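Bifunctional endomannanase/endoglucanase (PDB 3W0K) probably hydrolyses beta-linked glucan and mannan chains, as a bifunctional endomannanase/endoglucanase of glycoside hydrolase family 5 built on a beta/alpha barrel. Local coordinates at residues S279-K282 and G287-L290; R272-V277 and R319-L324. One frame throughout, in Å; residues are numbered along the deposited sequence.

Overall arrangement
Both contacts use helix 267-284, which runs from barrel strand 254-259 to the last barrel strand, 287-290. Contact 1 (279-282 with 287-290) is local: the end of this helix packs on the strand that follows it. Contact 2 (272-277 with 319-324) lies earlier on the same helix and brings in helix 319-327, which follows the eighth strand in the chain and lies alongside. Their centres are about 10 Å apart, and they touch directly where CD1 of L290 lies 3.9 Å from CE1 of F274. Contact 1 is the deeper, its centre about 13 Å from that of the chain against about 19 Å for contact 2.

Contact 1. Residues S279-K282 and G287-L290; sequences SLYK and GYSL
The rings of Y281 and Y288 meet between the helix and the closing strand of a TIM barrel, in the last beta-alpha-beta unit, where helix 267-284 connects strand 254-259 to strand 287-290. The contact is apolar and rests on this one pair, with 117 Å² buried in all. The two side chains approach at a slant, ring planes at 34° and centroids 5.6 Å apart, so the pair is neither a parallel stack nor a T-shape. The CD2 atoms of Y281 and Y288 come within 3.5 Å of each other, and CB of Y281 adds a second touch, 3.7 Å from CD2 of Y288. A chi1 of 44° tucks CG of Y288 over its own backbone and aims the ring at the helix, with CE2 of Y288 3.9 Å from CB of Y281.

Tyrosine suits both places because a flat apolar ring fills the layer between helix and sheet while its hydroxyl reaches a polar partner beyond it. The hydroxyl of Y281 is hydrogen-bonded to that of Y241 on helix 234-249, and the hydroxyl of Y288 to the carbonyl O of L325 on helix 319-327. Y4, on the first strand, meets the Y288 ring edge-to-face, and I256 of the neighbouring strand touches both tyrosines. With an alanine in place of Y288, the Y281 ring would probably lose its neighbour at CD2 and the O of L325 its hydroxyl partner.

Backbone bonds hold the strand on two sides: G287 and S289 pair with I256, Y288 and L290 with G5, which closes the barrel. Nearest in backbone are Y281 and G287, their CA atoms 7.0 Å apart.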
loop_
_atom_site.group_PDB
_atom_site.type_symbol
_atom_site.label_atom_id
_atom_site.label_comp_id
_atom_site.label_asym_id
_atom_site.label_seq_id
_atom_site.Cartn_x
_atom_site.Cartn_y
_atom_site.Cartn_z
ATOM N N SER A 279 -8.217 16.558 -0.714
ATOM C CA SER A 279 -9.351 17.223 -1.363
ATOM C C SER A 279 -9.571 16.603 -2.742
ATOM O O SER A 279 -10.705 16.492 -3.205
ATOM C CB SER A 279 -9.143 18.742 -1.464
ATOM O OG SER A 279 -8.036 19.079 -2.277
ATOM N N LEU A 280 -8.485 16.183 -3.389
ATOM C CA LEU A 280 -8.586 15.531 -4.689
ATOM C C LEU A 280 -9.237 14.162 -4.524
ATOM O O LEU A 280 -10.084 13.775 -5.323
ATOM C CB LEU A 280 -7.210 15.374 -5.337
ATOM C CG LEU A 280 -6.649 16.611 -6.034
ATOM C CD1 LEU A 280 -5.272 16.311 -6.584
ATOM C CD2 LEU A 280 -7.592 17.031 -7.160
ATOM N N TYR A 281 -8.843 13.430 -3.483
ATOM C CA TYR A 281 -9.417 12.107 -3.242
ATOM C C TYR A 281 -10.919 12.210 -2.973
ATOM O O TYR A 281 -11.691 11.369 -3.428
ATOM C CB TYR A 281 -8.717 11.406 -2.072
ATOM C CG TYR A 281 -7.245 11.127 -2.293
ATOM C CD1 TYR A 281 -6.685 11.146 -3.574
ATOM C CD2 TYR A 281 -6.406 10.867 -1.214
ATOM C CE1 TYR A 281 -5.320 10.914 -3.768
ATOM C CE2 TYR A 281 -5.047 10.633 -1.394
ATOM C CZ TYR A 281 -4.511 10.660 -2.670
ATOM O OH TYR A 281 -3.162 10.448 -2.831
ATOM N N LYS A 282 -11.328 13.262 -2.265
ATOM C CA LYS A 282 -12.740 13.475 -1.964
ATOM C C LYS A 282 -13.504 13.771 -3.254
ATOM O O LYS A 282 -14.576 13.211 -3.494
ATOM C CB LYS A 282 -12.916 14.637 -0.983
ATOM C CG LYS A 282 -14.352 14.804 -0.504
ATOM C CD LYS A 282 -14.486 15.938 0.488
ATOM C CE LYS A 282 -15.895 16.000 1.053
ATOM N NZ LYS A 282 -16.046 17.102 2.040
ATOM N N GLY A 287 -10.992 6.072 -2.035
ATOM C CA GLY A 287 -10.670 5.679 -0.679
ATOM C C GLY A 287 -9.160 5.811 -0.566
ATOM O O GLY A 287 -8.454 5.847 -1.582
ATOM N N TYR A 288 -8.652 5.867 0.657
ATOM C CA TYR A 288 -7.215 6.016 0.866
ATOM C C TYR A 288 -6.747 5.406 2.178
ATOM O O TYR A 288 -7.498 5.351 3.150
ATOM C CB TYR A 288 -6.814 7.498 0.786
ATOM C CG TYR A 288 -7.737 8.444 1.528
ATOM C CD1 TYR A 288 -7.609 8.645 2.899
ATOM C CD2 TYR A 288 -8.726 9.152 0.847
ATOM C CE1 TYR A 288 -8.444 9.532 3.580
ATOM C CE2 TYR A 288 -9.566 10.045 1.517
ATOM C CZ TYR A 288 -9.417 10.227 2.880
ATOM O OH TYR A 288 -10.235 11.113 3.541
ATOM N N SER A 289 -5.499 4.943 2.187
ATOM C CA SER A 289 -4.903 4.310 3.358
ATOM C C SER A 289 -3.528 4.914 3.645
ATOM O O SER A 289 -2.624 4.831 2.815
ATOM C CB SER A 289 -4.776 2.802 3.111
ATOM O OG SER A 289 -4.294 2.122 4.254
ATOM N N LEU A 290 -3.385 5.532 4.815
ATOM C CA LEU A 290 -2.124 6.158 5.217
ATOM C C LEU A 290 -1.078 5.072 5.483
ATOM O O LEU A 290 -1.412 3.995 5.990
ATOM C CB LEU A 290 -2.342 7.018 6.469
ATOM C CG LEU A 290 -1.341 8.146 6.728
ATOM C CD1 LEU A 290 -1.468 9.226 5.660
ATOM C CD2 LEU A 290 -1.590 8.740 8.101
#

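Contact 2. Residues R272-V277 and R319-L324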
loop_
_atom_site.group_PDB
_atom_site.type_symbol
_atom_site.label_atom_id
_atom_site.label_comp_id
_atom_site.label_asym_id
_atom_site.label_seq_id
_atom_site.Cartn_x
_atom_site.Cartn_y
_atom_site.Cartn_z
ATOM N N ARG A 272 -0.235 21.418 4.224
ATOM C CA ARG A 272 -0.657 22.107 3.005
ATOM C C ARG A 272 -0.773 21.116 1.844
ATOM O O ARG A 272 -1.713 21.177 1.049
ATOM C CB ARG A 272 0.334 23.222 2.647
ATOM C CG ARG A 272 -0.053 24.023 1.414
ATOM C CD ARG A 272 -1.387 24.721 1.603
ATOM N NE ARG A 272 -1.844 25.358 0.371
ATOM C CZ ARG A 272 -2.535 24.744 -0.584
ATOM N NH1 ARG A 272 -2.860 23.460 -0.456
ATOM N NH2 ARG A 272 -2.916 25.419 -1.662
ATOM N N TRP A 273 0.181 20.193 1.774
ATOM C CA TRP A 273 0.188 19.174 0.735
ATOM C C TRP A 273 -0.958 18.181 0.972
ATOM O O TRP A 273 -1.664 17.806 0.034
ATOM C CB TRP A 273 1.550 18.472 0.706
ATOM C CG TRP A 273 1.571 17.225 -0.114
ATOM C CD1 TRP A 273 1.718 17.127 -1.468
ATOM C CD2 TRP A 273 1.393 15.890 0.370
ATOM N NE1 TRP A 273 1.633 15.808 -1.858
ATOM C CE2 TRP A 273 1.433 15.030 -0.748
ATOM C CE3 TRP A 273 1.195 15.340 1.644
ATOM C CZ2 TRP A 273 1.282 13.644 -0.631
ATOM C CZ3 TRP A 273 1.045 13.966 1.760
ATOM C CH2 TRP A 273 1.089 13.133 0.629
ATOM N N PHE A 274 -1.158 17.786 2.230
ATOM C CA PHE A 274 -2.245 16.864 2.578
ATOM C C PHE A 274 -3.592 17.438 2.143
ATOM O O PHE A 274 -4.454 16.717 1.648
ATOM C CB PHE A 274 -2.284 16.608 4.088
ATOM C CG PHE A 274 -1.488 15.412 4.532
ATOM C CD1 PHE A 274 -1.857 14.129 4.141
ATOM C CD2 PHE A 274 -0.399 15.566 5.383
ATOM C CE1 PHE A 274 -1.151 13.015 4.597
ATOM C CE2 PHE A 274 0.314 14.458 5.845
ATOM C CZ PHE A 274 -0.064 13.180 5.450
ATOM N N GLU A 275 -3.773 18.741 2.342
ATOM C CA GLU A 275 -5.020 19.389 1.961
ATOM C C GLU A 275 -5.308 19.235 0.472
ATOM O O GLU A 275 -6.454 19.022 0.082
ATOM C CB GLU A 275 -5.002 20.861 2.372
ATOM C CG GLU A 275 -5.058 21.046 3.882
ATOM C CD GLU A 275 -4.826 22.476 4.325
ATOM O OE1 GLU A 275 -4.061 23.202 3.655
ATOM O OE2 GLU A 275 -5.397 22.869 5.363
ATOM N N ASP A 276 -4.264 19.293 -0.350
ATOM C CA ASP A 276 -4.425 19.131 -1.790
ATOM C C ASP A 276 -4.752 17.697 -2.202
ATOM O O ASP A 276 -5.732 17.467 -2.911
ATOM C CB ASP A 276 -3.178 19.602 -2.538
ATOM C CG ASP A 276 -3.167 21.099 -2.783
ATOM O OD1 ASP A 276 -4.160 21.781 -2.451
ATOM O OD2 ASP A 276 -2.161 21.587 -3.330
ATOM N N VAL A 277 -3.941 16.732 -1.766
ATOM C CA VAL A 277 -4.197 15.341 -2.143
ATOM C C VAL A 277 -5.512 14.809 -1.598
ATOM O O VAL A 277 -6.270 14.183 -2.330
ATOM C CB VAL A 277 -3.034 14.374 -1.773
ATOM C CG1 VAL A 277 -1.782 14.738 -2.555
ATOM C CG2 VAL A 277 -2.765 14.379 -0.280
ATOM N N ARG A 319 -4.384 15.992 15.713
ATOM C CA ARG A 319 -5.807 16.210 15.474
ATOM C C ARG A 319 -6.128 16.863 14.135
ATOM O O ARG A 319 -7.131 16.525 13.504
ATOM C CB ARG A 319 -6.434 17.016 16.619
ATOM C CG ARG A 319 -7.960 17.031 16.596
ATOM C CD ARG A 319 -8.526 15.618 16.690
ATOM N NE ARG A 319 -9.980 15.585 16.549
ATOM C CZ ARG A 319 -10.832 15.511 17.567
ATOM N NH1 ARG A 319 -10.382 15.464 18.813
ATOM N NH2 ARG A 319 -12.138 15.477 17.337
ATOM N N GLU A 320 -5.286 17.798 13.704
ATOM C CA GLU A 320 -5.507 18.473 12.431
ATOM C C GLU A 320 -5.475 17.471 11.279
ATOM O O GLU A 320 -6.346 17.489 10.405
ATOM C CB GLU A 320 -4.463 19.571 12.209
ATOM C CG GLU A 320 -4.669 20.354 10.922
ATOM C CD GLU A 320 -3.673 21.488 10.738
ATOM O OE1 GLU A 320 -2.524 21.382 11.226
ATOM O OE2 GLU A 320 -4.042 22.486 10.087
ATOM N N LEU A 321 -4.479 16.587 11.292
ATOM C CA LEU A 321 -4.353 15.573 10.250
ATOM C C LEU A 321 -5.502 14.566 10.328
ATOM O O LEU A 321 -6.088 14.207 9.303
ATOM C CB LEU A 321 -3.003 14.862 10.349
ATOM C CG LEU A 321 -2.702 13.806 9.279
ATOM C CD1 LEU A 321 -2.943 14.365 7.878
ATOM C CD2 LEU A 321 -1.271 13.324 9.436
ATOM N N LEU A 322 -5.821 14.112 11.538
ATOM C CA LEU A 322 -6.922 13.170 11.720
ATOM C C LEU A 322 -8.212 13.776 11.163
ATOM O O LEU A 322 -8.961 13.108 10.450
ATOM C CB LEU A 322 -7.101 12.821 13.203
ATOM C CG LEU A 322 -8.321 11.958 13.550
ATOM C CD1 LEU A 322 -8.261 10.616 12.831
ATOM C CD2 LEU A 322 -8.395 11.756 15.052
ATOM N N ASP A 323 -8.448 15.054 11.460
ATOM C CA ASP A 323 -9.642 15.738 10.972
ATOM C C ASP A 323 -9.675 15.784 9.449
ATOM O O ASP A 323 -10.733 15.610 8.844
ATOM C CB ASP A 323 -9.746 17.151 11.559
ATOM C CG ASP A 323 -10.186 17.151 13.019
ATOM O OD1 ASP A 323 -10.550 16.081 13.556
ATOM O OD2 ASP A 323 -10.172 18.237 13.634
ATOM N N LEU A 324 -8.515 16.003 8.832
ATOM C CA LEU A 324 -8.423 16.033 7.374
ATOM C C LEU A 324 -8.746 14.658 6.791
ATOM O O LEU A 324 -9.417 14.552 5.768
ATOM C CB LEU A 324 -7.026 16.467 6.928
ATOM C CG LEU A 324 -6.717 17.960 7.022
ATOM C CD1 LEU A 324 -5.260 18.208 6.670
ATOM C CD2 LEU A 324 -7.642 18.729 6.087
#
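F274 turns one face of its ring to L321, whose CD1 methyl sits 3.6 Å from the ring centroid and 5° off the normal, a CH-pi contact placed almost exactly over the middle. The opposite face is covered by CZ3 of W273 on the same helix, also centred, so the phenyl ring lies between a methyl and the rim of an indole. L321 delivers its methyl with CG anti to the backbone N (chi1 -178°), and its other branch reaches the ring rim, CD2 lying 4.1 Å from CE2 of F274.

One turn on, L324 lays its two methyls against the aliphatic part of E275: CD1 of L324 is 4.0 Å from CG of E275. Glutamate suits this border position, since its CG methylene packs on leucine while the carboxylate extends past it.

The segments of helices 267-284 and 319-327 run nearly parallel, at 8°, with axes 10.8 Å apart; the second helix follows the eighth barrel strand and lies beside the helix before it. Each segment carries its own salt bridge, R272 NH1 to D276 OD1 at 2.9 Å and R319 NE to D323 OD1 at 3.1 Å. Across the contact the E275 and E320 carboxylates bring their OE2 atoms to 4.9 Å, a like-charge approach that probably adds no hold. The association therefore probably depends on burial of F274 and L321 and the fit of L324 against E275.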